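Local coordinates for phenylalanyl-tRNA synthetase beta chain (Pyrococcus horikoshii, PDB 2CXI), which forms part of the enzyme that uses ATP to join L-phenylalanine to its tRNA, this chain being an N-terminal beta-subunit fragment that includes the amino acid-editing domain, at residues 5-10 with 42-47; 30-35 with 51-56; 151-156 with 203-208; 259-264 with 276-281. All coordinates share one frame; numbering follows the deposited sequence.

Contact 1 (5-10 with 42-47); sequences DVSKSD and NGKVYF
V6 and F47 form an antiparallel hydrogen-bonded pair: V6 N donates to F47 O at 2.9 Å, and F47 N returns a bond to V6 O at 2.9 Å. Where the strand gives way to a helix, K8 N still reaches V45 O (2.9 Å). A water secures this corner by donating to V45 O and S7 OG and accepting from S9 N. Serine suits the N-cap at position 7, because S7 OG accepts from D10 N at 3.2 Å; it also hydrogen-bonds D117.

Apolar contacts lie on both faces of the pairing. With CG anti to its backbone N (chi1 178°), K8 runs side by side with V45, and K8 CG comes within 3.8 Å of F47 CZ; its ammonium goes on to E12. On the other face, Y46 CE1 lies 3.7 Å from S7 CB, while Y46 OH accepts from K44 NZ at 2.8 Å. Replacing Y46 by a leucine would probably open a gap beside S7 and cost K44 its phenolic partner, leaving D117 to hold the ammonium.

Around the pairing, L11 of helix 8-15 packs on V6 and F47, W24 of helix 21-30 meets F47 edge-to-face, and W39 of strand 33-41 adjoins Y46.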
loop_
_atom_site.group_PDB
_atom_site.type_symbol
_atom_site.label_atom_id
_atom_site.label_comp_id
_atom_site.label_asym_id
_atom_site.label_seq_id
_atom_site.Cartn_x
_atom_site.Cartn_y
_atom_site.Cartn_z
ATOM N N ASP A 5 -3.034 39.897 21.289
ATOM C CA ASP A 5 -1.720 40.381 21.583
ATOM C C ASP A 5 -0.722 39.998 20.501
ATOM O O ASP A 5 -0.828 38.932 19.881
ATOM C CB ASP A 5 -1.245 39.788 22.890
ATOM C CG ASP A 5 -2.097 40.199 24.068
ATOM O OD1 ASP A 5 -2.841 41.219 24.014
ATOM O OD2 ASP A 5 -2.018 39.570 25.122
ATOM N N VAL A 6 0.240 40.887 20.277
ATOM C CA VAL A 6 1.296 40.676 19.315
ATOM C C VAL A 6 2.617 41.272 19.814
ATOM O O VAL A 6 2.650 42.230 20.636
ATOM C CB VAL A 6 0.975 41.280 17.922
ATOM C CG1 VAL A 6 -0.241 40.578 17.238
ATOM C CG2 VAL A 6 0.721 42.783 18.005
ATOM N N SER A 7 3.705 40.719 19.284
ATOM C CA SER A 7 5.005 41.256 19.573
ATOM C C SER A 7 5.450 42.262 18.535
ATOM O O SER A 7 5.335 42.011 17.334
ATOM C CB SER A 7 6.015 40.101 19.795
ATOM O OG SER A 7 7.294 40.453 19.374
ATOM N N LYS A 8 5.917 43.439 18.993
ATOM C CA LYS A 8 6.387 44.475 18.064
ATOM C C LYS A 8 7.479 43.947 17.140
ATOM O O LYS A 8 7.475 44.256 15.941
ATOM C CB LYS A 8 6.905 45.722 18.799
ATOM C CG LYS A 8 7.455 46.846 17.869
ATOM C CD LYS A 8 7.887 48.060 18.779
ATOM C CE LYS A 8 8.397 49.268 17.963
ATOM N NZ LYS A 8 9.744 49.033 17.291
ATOM N N SER A 9 8.429 43.191 17.689
ATOM C CA SER A 9 9.543 42.686 16.850
ATOM C C SER A 9 9.032 41.584 15.878
ATOM O O SER A 9 9.564 41.437 14.764
ATOM C CB SER A 9 10.728 42.192 17.716
ATOM O OG SER A 9 10.365 41.010 18.422
ATOM N N ASP A 10 8.003 40.845 16.283
ATOM C CA ASP A 10 7.404 39.833 15.370
ATOM C C ASP A 10 6.792 40.555 14.169
ATOM O O ASP A 10 7.055 40.195 13.034
ATOM C CB ASP A 10 6.385 38.969 16.101
ATOM C CG ASP A 10 5.849 37.819 15.260
ATOM O OD1 ASP A 10 6.638 37.200 14.528
ATOM O OD2 ASP A 10 4.652 37.434 15.316
ATOM N N ASN A 42 10.446 42.234 30.032
ATOM C CA ASN A 42 11.922 42.212 29.945
ATOM C C ASN A 42 12.494 42.824 28.666
ATOM O O ASN A 42 13.122 42.151 27.838
ATOM C CB ASN A 42 12.488 40.809 30.200
ATOM C CG ASN A 42 11.654 39.722 29.551
ATOM O OD1 ASN A 42 11.091 38.844 30.239
ATOM N ND2 ASN A 42 11.550 39.773 28.215
ATOM N N GLY A 43 12.256 44.111 28.500
ATOM C CA GLY A 43 12.793 44.826 27.368
ATOM C C GLY A 43 12.078 44.582 26.053
ATOM O O GLY A 43 12.366 45.275 25.077
ATOM N N LYS A 44 11.152 43.627 26.002
ATOM C CA LYS A 44 10.476 43.333 24.736
ATOM C C LYS A 44 9.103 44.010 24.664
ATOM O O LYS A 44 8.345 43.911 25.607
ATOM C CB LYS A 44 10.363 41.823 24.526
ATOM C CG LYS A 44 9.742 41.454 23.225
ATOM C CD LYS A 44 10.602 40.402 22.518
ATOM C CE LYS A 44 10.180 39.004 22.923
ATOM N NZ LYS A 44 8.898 38.582 22.287
ATOM N N VAL A 45 8.807 44.687 23.552
ATOM C CA VAL A 45 7.561 45.448 23.424
ATOM C C VAL A 45 6.412 44.578 22.852
ATOM O O VAL A 45 6.591 43.892 21.827
ATOM C CB VAL A 45 7.759 46.754 22.583
ATOM C CG1 VAL A 45 6.436 47.505 22.377
ATOM C CG2 VAL A 45 8.828 47.684 23.223
ATOM N N TYR A 46 5.239 44.685 23.483
ATOM C CA TYR A 46 4.001 44.039 23.032
ATOM C C TYR A 46 2.902 45.064 22.810
ATOM O O TYR A 46 2.885 46.116 23.483
ATOM C CB TYR A 46 3.536 43.027 24.075
ATOM C CG TYR A 46 4.480 41.862 24.180
ATOM C CD1 TYR A 46 4.357 40.769 23.333
ATOM C CD2 TYR A 46 5.533 41.871 25.117
ATOM C CE1 TYR A 46 5.254 39.686 23.425
ATOM C CE2 TYR A 46 6.422 40.806 25.217
ATOM C CZ TYR A 46 6.280 39.717 24.375
ATOM O OH TYR A 46 7.165 38.653 24.482
ATOM N N PHE A 47 2.043 44.791 21.825
ATOM C CA PHE A 47 0.811 45.530 21.611
ATOM C C PHE A 47 -0.394 44.619 21.888
ATOM O O PHE A 47 -0.364 43.398 21.590
ATOM C CB PHE A 47 0.690 46.016 20.150
ATOM C CG PHE A 47 1.867 46.769 19.612
ATOM C CD1 PHE A 47 2.685 47.569 20.428
ATOM C CD2 PHE A 47 2.083 46.786 18.218
ATOM C CE1 PHE A 47 3.728 48.296 19.882
ATOM C CE2 PHE A 47 3.118 47.537 17.656
ATOM C CZ PHE A 47 3.943 48.296 18.479
HETATM O O HOH W 1 8.577 42.673 20.720
#

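Contact 2 (30-35 with 51-56); sequences YAKCEL and SKDTNR
C33 and S51 face each other as an antiparallel non-hydrogen-bonded pair, their CA atoms 4.5 Å apart. Both are small, so C33 CB can sit 3.8 Å from S51 CA. Just before the strand, K32 has positive phi (57°) as the C-prime residue of a Schellman motif, and its carbonyl O accepts from K52 N at 3.0 Å. Beyond K52 the second segment bends into a type I turn from D53 to R56.

Among the side chains, K32 and D53 carry the contact. A bend at chi3 (66°) brings K32 NZ to D53 OD2 at 2.7 Å, on the anti side and 32° out of the carboxylate plane. The other oxygen, D53 OD1, accepts from N55 N (3.1 Å) in an Asx turn, so both ends of the carboxylate are used. Were D53 an alanine, the K32 ammonium would probably lose its mate and the turn its side-chain acceptor. A water accepts from both K32 NZ and R56 NH1, joining two like charges 5.1 Å apart.

The predicted magnesium ligands D331 and D341 lie nearby. L49 of strand 44-51 packs on C33, W60 donates to D53 O, and helix 62-72 covers A31.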
loop_
_atom_site.group_PDB
_atom_site.type_symbol
_atom_site.label_atom_id
_atom_site.label_comp_id
_atom_site.label_asym_id
_atom_site.label_seq_id
_atom_site.Cartn_x
_atom_site.Cartn_y
_atom_site.Cartn_z
ATOM N N TYR A 30 -4.079 50.993 9.283
ATOM C CA TYR A 30 -3.953 50.304 7.991
ATOM C C TYR A 30 -4.416 48.835 8.064
ATOM O O TYR A 30 -4.849 48.261 7.057
ATOM C CB TYR A 30 -2.493 50.358 7.462
ATOM C CG TYR A 30 -1.954 51.750 7.160
ATOM C CD1 TYR A 30 -2.822 52.825 6.908
ATOM C CD2 TYR A 30 -0.571 51.984 7.087
ATOM C CE1 TYR A 30 -2.320 54.117 6.631
ATOM C CE2 TYR A 30 -0.063 53.254 6.819
ATOM C CZ TYR A 30 -0.944 54.311 6.587
ATOM O OH TYR A 30 -0.455 55.572 6.305
ATOM N N ALA A 31 -4.290 48.214 9.241
ATOM C CA ALA A 31 -4.706 46.812 9.413
ATOM C C ALA A 31 -6.118 46.722 9.995
ATOM O O ALA A 31 -6.519 45.687 10.538
ATOM C CB ALA A 31 -3.740 46.097 10.320
ATOM N N LYS A 32 -6.854 47.826 9.915
ATOM C CA LYS A 32 -8.227 47.912 10.449
ATOM C C LYS A 32 -8.273 47.559 11.935
ATOM O O LYS A 32 -9.211 46.927 12.426
ATOM C CB LYS A 32 -9.222 47.060 9.638
ATOM C CG LYS A 32 -9.082 47.198 8.108
ATOM C CD LYS A 32 -10.214 46.438 7.376
ATOM C CE LYS A 32 -11.566 47.066 7.656
ATOM N NZ LYS A 32 -12.604 46.371 6.836
ATOM N N CYS A 33 -7.262 47.999 12.669
ATOM C CA CYS A 33 -7.374 47.900 14.099
ATOM C C CYS A 33 -6.867 49.109 14.858
ATOM O O CYS A 33 -6.323 50.042 14.268
ATOM C CB CYS A 33 -6.780 46.619 14.626
ATOM S SG CYS A 33 -5.092 46.401 14.177
ATOM N N GLU A 34 -7.095 49.076 16.165
ATOM C CA GLU A 34 -6.678 50.158 17.048
ATOM C C GLU A 34 -5.671 49.634 18.055
ATOM O O GLU A 34 -5.693 48.454 18.419
ATOM C CB GLU A 34 -7.899 50.723 17.790
ATOM C CG GLU A 34 -8.955 51.302 16.875
ATOM C CD GLU A 34 -8.761 52.780 16.567
ATOM O OE1 GLU A 34 -7.903 53.455 17.205
ATOM O OE2 GLU A 34 -9.483 53.274 15.653
ATOM N N LEU A 35 -4.764 50.509 18.464
ATOM C CA LEU A 35 -3.808 50.174 19.474
ATOM C C LEU A 35 -4.448 50.278 20.848
ATOM O O LEU A 35 -4.608 51.384 21.400
ATOM C CB LEU A 35 -2.620 51.144 19.381
ATOM C CG LEU A 35 -1.203 50.619 19.217
ATOM C CD1 LEU A 35 -0.184 51.766 19.423
ATOM C CD2 LEU A 35 -0.876 49.350 20.060
ATOM N N SER A 51 -9.234 44.423 16.897
ATOM C CA SER A 51 -9.610 44.267 15.487
ATOM C C SER A 51 -11.019 44.682 15.262
ATOM O O SER A 51 -11.974 44.128 15.831
ATOM C CB SER A 51 -9.418 42.862 14.934
ATOM O OG SER A 51 -9.846 42.869 13.569
ATOM N N LYS A 52 -11.129 45.685 14.411
ATOM C CA LYS A 52 -12.368 46.362 14.212
ATOM C C LYS A 52 -13.254 45.587 13.232
ATOM O O LYS A 52 -14.449 45.785 13.211
ATOM C CB LYS A 52 -12.090 47.804 13.766
ATOM C CG LYS A 52 -11.379 48.637 14.862
ATOM C CD LYS A 52 -12.096 48.499 16.223
ATOM C CE LYS A 52 -11.486 49.391 17.326
ATOM N NZ LYS A 52 -11.770 50.865 17.188
ATOM N N ASP A 53 -12.677 44.693 12.443
ATOM C CA ASP A 53 -13.483 43.968 11.442
ATOM C C ASP A 53 -13.850 42.530 11.902
ATOM O O ASP A 53 -13.057 41.573 11.803
ATOM C CB ASP A 53 -12.780 44.048 10.076
ATOM C CG ASP A 53 -13.653 43.593 8.924
ATOM O OD1 ASP A 53 -14.646 42.859 9.143
ATOM O OD2 ASP A 53 -13.389 43.907 7.748
ATOM N N THR A 54 -15.069 42.393 12.409
ATOM C CA THR A 54 -15.580 41.117 12.947
ATOM C C THR A 54 -15.829 40.004 11.881
ATOM O O THR A 54 -16.102 38.838 12.211
ATOM C CB THR A 54 -16.869 41.407 13.713
ATOM O OG1 THR A 54 -17.481 40.167 14.094
ATOM C CG2 THR A 54 -17.926 42.078 12.779
ATOM N N ASN A 55 -15.725 40.392 10.615
ATOM C CA ASN A 55 -15.957 39.498 9.471
ATOM C C ASN A 55 -14.669 39.096 8.743
ATOM O O ASN A 55 -14.722 38.418 7.719
ATOM C CB ASN A 55 -16.910 40.187 8.489
ATOM C CG ASN A 55 -18.272 40.389 9.082
ATOM O OD1 ASN A 55 -18.786 41.514 9.140
ATOM N ND2 ASN A 55 -18.858 39.307 9.581
ATOM N N ARG A 56 -13.522 39.540 9.277
ATOM C CA ARG A 56 -12.229 39.276 8.653
ATOM C C ARG A 56 -11.238 38.585 9.630
ATOM O O ARG A 56 -10.335 39.239 10.174
ATOM C CB ARG A 56 -11.661 40.569 8.018
ATOM C CG ARG A 56 -12.155 40.791 6.558
ATOM C CD ARG A 56 -11.471 41.877 5.797
ATOM N NE ARG A 56 -10.111 41.499 5.472
ATOM C CZ ARG A 56 -9.334 42.150 4.623
ATOM N NH1 ARG A 56 -9.787 43.251 4.002
ATOM N NH2 ARG A 56 -8.089 41.712 4.393
HETATM O O HOH W 2 -12.057 45.245 4.183
#

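Contact 3 (151-156 with 203-208); sequences KPPIYY and IDSEGN
An antiparallel strand pair, Y155 with I203, runs into the Asx turn of D204, which receives K151 N. Y155 N donates to I203 O at 2.9 Å and I203 N to Y155 O, a hydrogen-bonded pair, while I203 CG2 rests against Y155 CB. Ahead of this strand, P152 and P153, the second preceded by a cis peptide bond, carry segment 151-156 past S205. S205 N donates to K151 O at 2.8 Å, almost straight along its carbonyl. S205 OG turns to P153 O, a very short bond as modelled, and also lies near the plane of the Y155 ring at its edge, 3.6 Å from CE1. A water links S205 OG with Y155 OH, which also bonds S18 of the second subunit.

These strands, 154-159 and 199-204, belong to the mixed sheet of the B3/4 editing domain, and the type I turn from D204 to G207 links the latter to strand 209-212. Aspartate fits its first position: with CG set between the backbone N and carbonyl carbon (chi1 77°), D204 OD1 accepts from E206 N, N208 N and N208 ND2. D204 OD2 takes K151 N (3.0 Å) from above the carboxylate plane. At G207 the backbone angles would press any side chain against the E206 carbonyl O, hence glycine. I154 CD1 packs 3.6 Å from D204 CB.

The K151 chain is extended, carrying its ammonium past E206, a salt-bridge partner whose OE2 is less surely placed, to D117 and S9 of the second subunit.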
loop_
_atom_site.group_PDB
_atom_site.type_symbol
_atom_site.label_atom_id
_atom_site.label_comp_id
_atom_site.label_asym_id
_atom_site.label_seq_id
_atom_site.Cartn_x
_atom_site.Cartn_y
_atom_site.Cartn_z
ATOM N N LYS A 151 1.293 9.253 11.646
ATOM C CA LYS A 151 1.418 8.324 10.524
ATOM C C LYS A 151 0.139 8.304 9.694
ATOM O O LYS A 151 -0.868 7.715 10.098
ATOM C CB LYS A 151 1.783 6.917 10.999
ATOM C CG LYS A 151 2.139 5.958 9.845
ATOM C CD LYS A 151 2.447 4.540 10.413
ATOM C CE LYS A 151 3.010 3.628 9.353
ATOM N NZ LYS A 151 3.631 2.371 9.976
ATOM N N PRO A 152 0.220 8.903 8.520
ATOM C CA PRO A 152 -0.899 8.946 7.573
ATOM C C PRO A 152 -1.071 7.523 6.907
ATOM O O PRO A 152 -0.123 6.727 6.941
ATOM C CB PRO A 152 -0.444 9.984 6.563
ATOM C CG PRO A 152 1.087 9.810 6.531
ATOM C CD PRO A 152 1.442 9.543 7.990
ATOM N N PRO A 153 -2.239 7.175 6.366
ATOM C CA PRO A 153 -3.427 8.045 6.265
ATOM C C PRO A 153 -4.012 8.445 7.622
ATOM O O PRO A 153 -3.772 7.757 8.648
ATOM C CB PRO A 153 -4.430 7.132 5.520
ATOM C CG PRO A 153 -3.541 6.364 4.599
ATOM C CD PRO A 153 -2.396 5.964 5.512
ATOM N N ILE A 154 -4.792 9.529 7.615
ATOM C CA ILE A 154 -5.433 10.022 8.863
ATOM C C ILE A 154 -6.940 9.797 8.745
ATOM O O ILE A 154 -7.494 9.905 7.644
ATOM C CB ILE A 154 -5.091 11.543 9.122
ATOM C CG1 ILE A 154 -3.569 11.786 9.090
ATOM C CG2 ILE A 154 -5.739 12.021 10.428
ATOM C CD1 ILE A 154 -2.736 11.019 10.128
ATOM N N TYR A 155 -7.579 9.472 9.858
ATOM C CA TYR A 155 -9.031 9.195 9.928
ATOM C C TYR A 155 -9.741 10.150 10.878
ATOM O O TYR A 155 -9.349 10.264 12.004
ATOM C CB TYR A 155 -9.243 7.756 10.427
ATOM C CG TYR A 155 -8.624 6.765 9.486
ATOM C CD1 TYR A 155 -7.277 6.443 9.575
ATOM C CD2 TYR A 155 -9.395 6.184 8.467
ATOM C CE1 TYR A 155 -6.679 5.534 8.668
ATOM C CE2 TYR A 155 -8.844 5.310 7.583
ATOM C CZ TYR A 155 -7.490 4.980 7.679
ATOM O OH TYR A 155 -6.968 4.080 6.768
ATOM N N TYR A 156 -10.745 10.860 10.375
ATOM C CA TYR A 156 -11.653 11.629 11.207
ATOM C C TYR A 156 -12.954 10.793 11.289
ATOM O O TYR A 156 -13.676 10.648 10.287
ATOM C CB TYR A 156 -11.855 13.012 10.569
ATOM C CG TYR A 156 -12.884 13.865 11.261
ATOM C CD1 TYR A 156 -12.893 13.999 12.654
ATOM C CD2 TYR A 156 -13.823 14.585 10.510
ATOM C CE1 TYR A 156 -13.857 14.795 13.280
ATOM C CE2 TYR A 156 -14.757 15.402 11.127
ATOM C CZ TYR A 156 -14.768 15.479 12.517
ATOM O OH TYR A 156 -15.728 16.250 13.121
ATOM N N ILE A 203 -7.545 10.308 14.292
ATOM C CA ILE A 203 -6.664 9.196 14.664
ATOM C C ILE A 203 -5.779 8.803 13.488
ATOM O O ILE A 203 -6.206 8.916 12.302
ATOM C CB ILE A 203 -7.526 7.990 15.208
ATOM C CG1 ILE A 203 -6.622 6.849 15.709
ATOM C CG2 ILE A 203 -8.415 7.401 14.175
ATOM C CD1 ILE A 203 -7.348 5.880 16.682
ATOM N N ASP A 204 -4.542 8.398 13.761
ATOM C CA ASP A 204 -3.674 8.109 12.646
ATOM C C ASP A 204 -3.701 6.603 12.347
ATOM O O ASP A 204 -4.467 5.843 12.976
ATOM C CB ASP A 204 -2.257 8.697 12.788
ATOM C CG ASP A 204 -1.342 7.902 13.754
ATOM O OD1 ASP A 204 -1.742 6.841 14.285
ATOM O OD2 ASP A 204 -0.185 8.299 14.021
ATOM N N SER A 205 -2.899 6.206 11.367
ATOM C CA SER A 205 -2.955 4.820 10.830
ATOM C C SER A 205 -2.451 3.727 11.740
ATOM O O SER A 205 -2.710 2.542 11.491
ATOM C CB SER A 205 -2.213 4.769 9.524
ATOM O OG SER A 205 -3.127 5.294 8.608
ATOM N N GLU A 206 -1.744 4.109 12.789
ATOM C CA GLU A 206 -1.403 3.163 13.834
ATOM C C GLU A 206 -2.240 3.287 15.097
ATOM O O GLU A 206 -1.858 2.772 16.146
ATOM C CB GLU A 206 0.057 3.328 14.183
ATOM C CG GLU A 206 0.970 2.452 13.335
ATOM C CD GLU A 206 2.414 2.719 13.647
ATOM O OE1 GLU A 206 2.737 2.746 14.853
ATOM O OE2 GLU A 206 3.204 2.944 12.699
ATOM N N GLY A 207 -3.365 3.984 15.025
ATOM C CA GLY A 207 -4.248 4.044 16.193
ATOM C C GLY A 207 -3.893 5.121 17.199
ATOM O O GLY A 207 -4.480 5.171 18.265
ATOM N N ASN A 208 -2.948 5.993 16.876
ATOM C CA ASN A 208 -2.636 7.111 17.780
ATOM C C ASN A 208 -3.609 8.252 17.572
ATOM O O ASN A 208 -3.760 8.775 16.459
ATOM C CB ASN A 208 -1.197 7.597 17.593
ATOM C CG ASN A 208 -0.213 6.462 17.722
ATOM O OD1 ASN A 208 0.008 5.939 18.818
ATOM N ND2 ASN A 208 0.304 6.013 16.598
HETATM O O HOH W 3 -4.524 3.210 7.000
#

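Contact 4 (259-264 with 276-281); sequences GKIRSV and PDLTPK
I261 meets P276 and L278 through the two branches of its side chain. Its CB points toward segment 276-281 and splits there. The short branch, CG2, stands opposite the backbone N and comes within 3.6 Å of P276 CG, with P276 CD a little farther off at 4.2 Å; the two side chains cross at a slant. The long branch leaves through CG1, which lies anti to the carbonyl carbon (chi1 -60°) and runs on extended (chi2 172°), which brings CD1 to L278. There I261 CD1 meets L278 CD1 tip to tip at 3.8 Å. Isoleucine suits the place: its CG2 serves the proline and its longer arm the leucine.

The proline ring reaches along the strand as well: P276 CD lies 3.9 Å from S263 CA. S263, small enough to admit the ring, sends its hydroxyl to E274. R262 points the other way, its NH1 donating to I261 O at 3.1 Å from above the carbonyl plane.

L247 and N248 of helix 240-255 and A107 of strand 103-110 also touch P276, while V84 packs on I261. Strand 260-267 spends its backbone bonds here on strands 84-93 and 103-110. No hydrogen bond crosses from it to 276-281, in the loop between strands 272-275 and 281-286, so between these two segments the contact rests on apolar packing.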
loop_
_atom_site.group_PDB
_atom_site.type_symbol
_atom_site.label_atom_id
_atom_site.label_comp_id
_atom_site.label_asym_id
_atom_site.label_seq_id
_atom_site.Cartn_x
_atom_site.Cartn_y
_atom_site.Cartn_z
ATOM N N GLY A 259 6.280 29.243 5.366
ATOM C CA GLY A 259 5.673 27.907 5.201
ATOM C C GLY A 259 5.291 27.568 3.766
ATOM O O GLY A 259 4.769 28.407 3.012
ATOM N N LYS A 260 5.524 26.322 3.376
ATOM C CA LYS A 260 5.127 25.839 2.035
ATOM C C LYS A 260 3.851 25.012 2.178
ATOM O O LYS A 260 3.831 24.026 2.900
ATOM C CB LYS A 260 6.302 25.082 1.366
ATOM C CG LYS A 260 7.554 26.033 1.235
ATOM C CD LYS A 260 8.780 25.336 0.651
ATOM C CE LYS A 260 9.971 26.331 0.554
ATOM N NZ LYS A 260 11.289 25.614 0.813
ATOM N N ILE A 261 2.777 25.455 1.527
ATOM C CA ILE A 261 1.442 24.904 1.786
ATOM C C ILE A 261 1.256 23.683 0.890
ATOM O O ILE A 261 1.508 23.743 -0.319
ATOM C CB ILE A 261 0.357 25.931 1.437
ATOM C CG1 ILE A 261 0.520 27.191 2.277
ATOM C CG2 ILE A 261 -1.064 25.311 1.601
ATOM C CD1 ILE A 261 -0.436 28.337 1.831
ATOM N N ARG A 262 0.818 22.586 1.489
ATOM C CA ARG A 262 0.674 21.319 0.773
ATOM C C ARG A 262 -0.754 20.885 0.949
ATOM O O ARG A 262 -1.266 20.915 2.082
ATOM C CB ARG A 262 1.620 20.276 1.374
ATOM C CG ARG A 262 3.112 20.638 1.250
ATOM C CD ARG A 262 3.498 20.854 -0.208
ATOM N NE ARG A 262 4.881 21.231 -0.449
ATOM C CZ ARG A 262 5.262 22.355 -1.057
ATOM N NH1 ARG A 262 4.357 23.271 -1.460
ATOM N NH2 ARG A 262 6.550 22.572 -1.252
ATOM N N SER A 263 -1.416 20.495 -0.142
ATOM C CA SER A 263 -2.800 20.089 -0.077
ATOM C C SER A 263 -2.912 18.619 0.309
ATOM O O SER A 263 -1.968 17.843 0.135
ATOM C CB SER A 263 -3.528 20.335 -1.400
ATOM O OG SER A 263 -3.013 19.537 -2.430
ATOM N N VAL A 264 -4.065 18.248 0.849
ATOM C CA VAL A 264 -4.313 16.859 1.167
ATOM C C VAL A 264 -5.623 16.455 0.469
ATOM O O VAL A 264 -6.460 17.325 0.125
ATOM C CB VAL A 264 -4.258 16.514 2.714
ATOM C CG1 VAL A 264 -3.365 17.476 3.543
ATOM C CG2 VAL A 264 -5.586 16.332 3.326
ATOM N N PRO A 276 -5.982 22.720 1.201
ATOM C CA PRO A 276 -6.830 23.902 0.974
ATOM C C PRO A 276 -6.977 24.220 -0.498
ATOM O O PRO A 276 -6.136 23.834 -1.336
ATOM C CB PRO A 276 -6.037 25.049 1.649
ATOM C CG PRO A 276 -4.545 24.622 1.420
ATOM C CD PRO A 276 -4.601 23.098 1.602
ATOM N N ASP A 277 -8.040 24.922 -0.815
ATOM C CA ASP A 277 -8.211 25.469 -2.160
ATOM C C ASP A 277 -8.041 26.967 -2.079
ATOM O O ASP A 277 -8.929 27.655 -1.577
ATOM C CB ASP A 277 -9.614 25.139 -2.632
ATOM C CG ASP A 277 -9.919 25.674 -4.045
ATOM O OD1 ASP A 277 -9.092 26.384 -4.682
ATOM O OD2 ASP A 277 -11.009 25.419 -4.566
ATOM N N LEU A 278 -6.920 27.483 -2.586
ATOM C CA LEU A 278 -6.645 28.905 -2.477
ATOM C C LEU A 278 -6.842 29.635 -3.812
ATOM O O LEU A 278 -6.282 30.704 -4.015
ATOM C CB LEU A 278 -5.245 29.115 -1.946
ATOM C CG LEU A 278 -5.021 28.625 -0.502
ATOM C CD1 LEU A 278 -3.565 28.918 -0.164
ATOM C CD2 LEU A 278 -5.923 29.326 0.535
ATOM N N THR A 279 -7.645 29.047 -4.711
ATOM C CA THR A 279 -8.032 29.728 -5.947
ATOM C C THR A 279 -8.630 31.116 -5.616
ATOM O O THR A 279 -9.580 31.205 -4.822
ATOM C CB THR A 279 -9.124 28.897 -6.637
ATOM O OG1 THR A 279 -8.587 27.627 -6.988
ATOM C CG2 THR A 279 -9.562 29.531 -7.969
ATOM N N PRO A 280 -8.104 32.184 -6.221
ATOM C CA PRO A 280 -8.616 33.529 -5.928
ATOM C C PRO A 280 -10.116 33.582 -6.138
ATOM O O PRO A 280 -10.649 32.867 -6.994
ATOM C CB PRO A 280 -7.821 34.438 -6.884
ATOM C CG PRO A 280 -6.584 33.644 -7.191
ATOM C CD PRO A 280 -7.002 32.216 -7.194
ATOM N N LYS A 281 -10.809 34.343 -5.308
ATOM C CA LYS A 281 -12.227 34.569 -5.531
ATOM C C LYS A 281 -12.465 35.755 -6.480
ATOM O O LYS A 281 -11.576 36.586 -6.710
ATOM C CB LYS A 281 -12.964 34.722 -4.232
ATOM C CG LYS A 281 -12.890 33.459 -3.356
ATOM C CD LYS A 281 -13.336 33.805 -1.949
ATOM C CE LYS A 281 -13.454 32.576 -1.066
ATOM N NZ LYS A 281 -14.371 32.903 0.072
#

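Overall arrangement
From the N terminus, contact 1 brings strand 44-51 back onto strand 3-7, closing a loop that holds two helices and strand 33-41. Before it closes, contact 2 has opened at 30-35; it ends at 51-56, so the two cross along the chain. They touch in the three-stranded antiparallel sheet, where F47 CB lies 3.7 Å from L35 CD2. Contact 3 then closes a loop of 46 residues within the B3/4 region. Contact 4 follows in series, a short closure across strand 272-275 that joins the same large mixed sheet to the loop between strands 272-275 and 281-286. Contacts 3 and 4 have centres about 22 Å apart and do not touch.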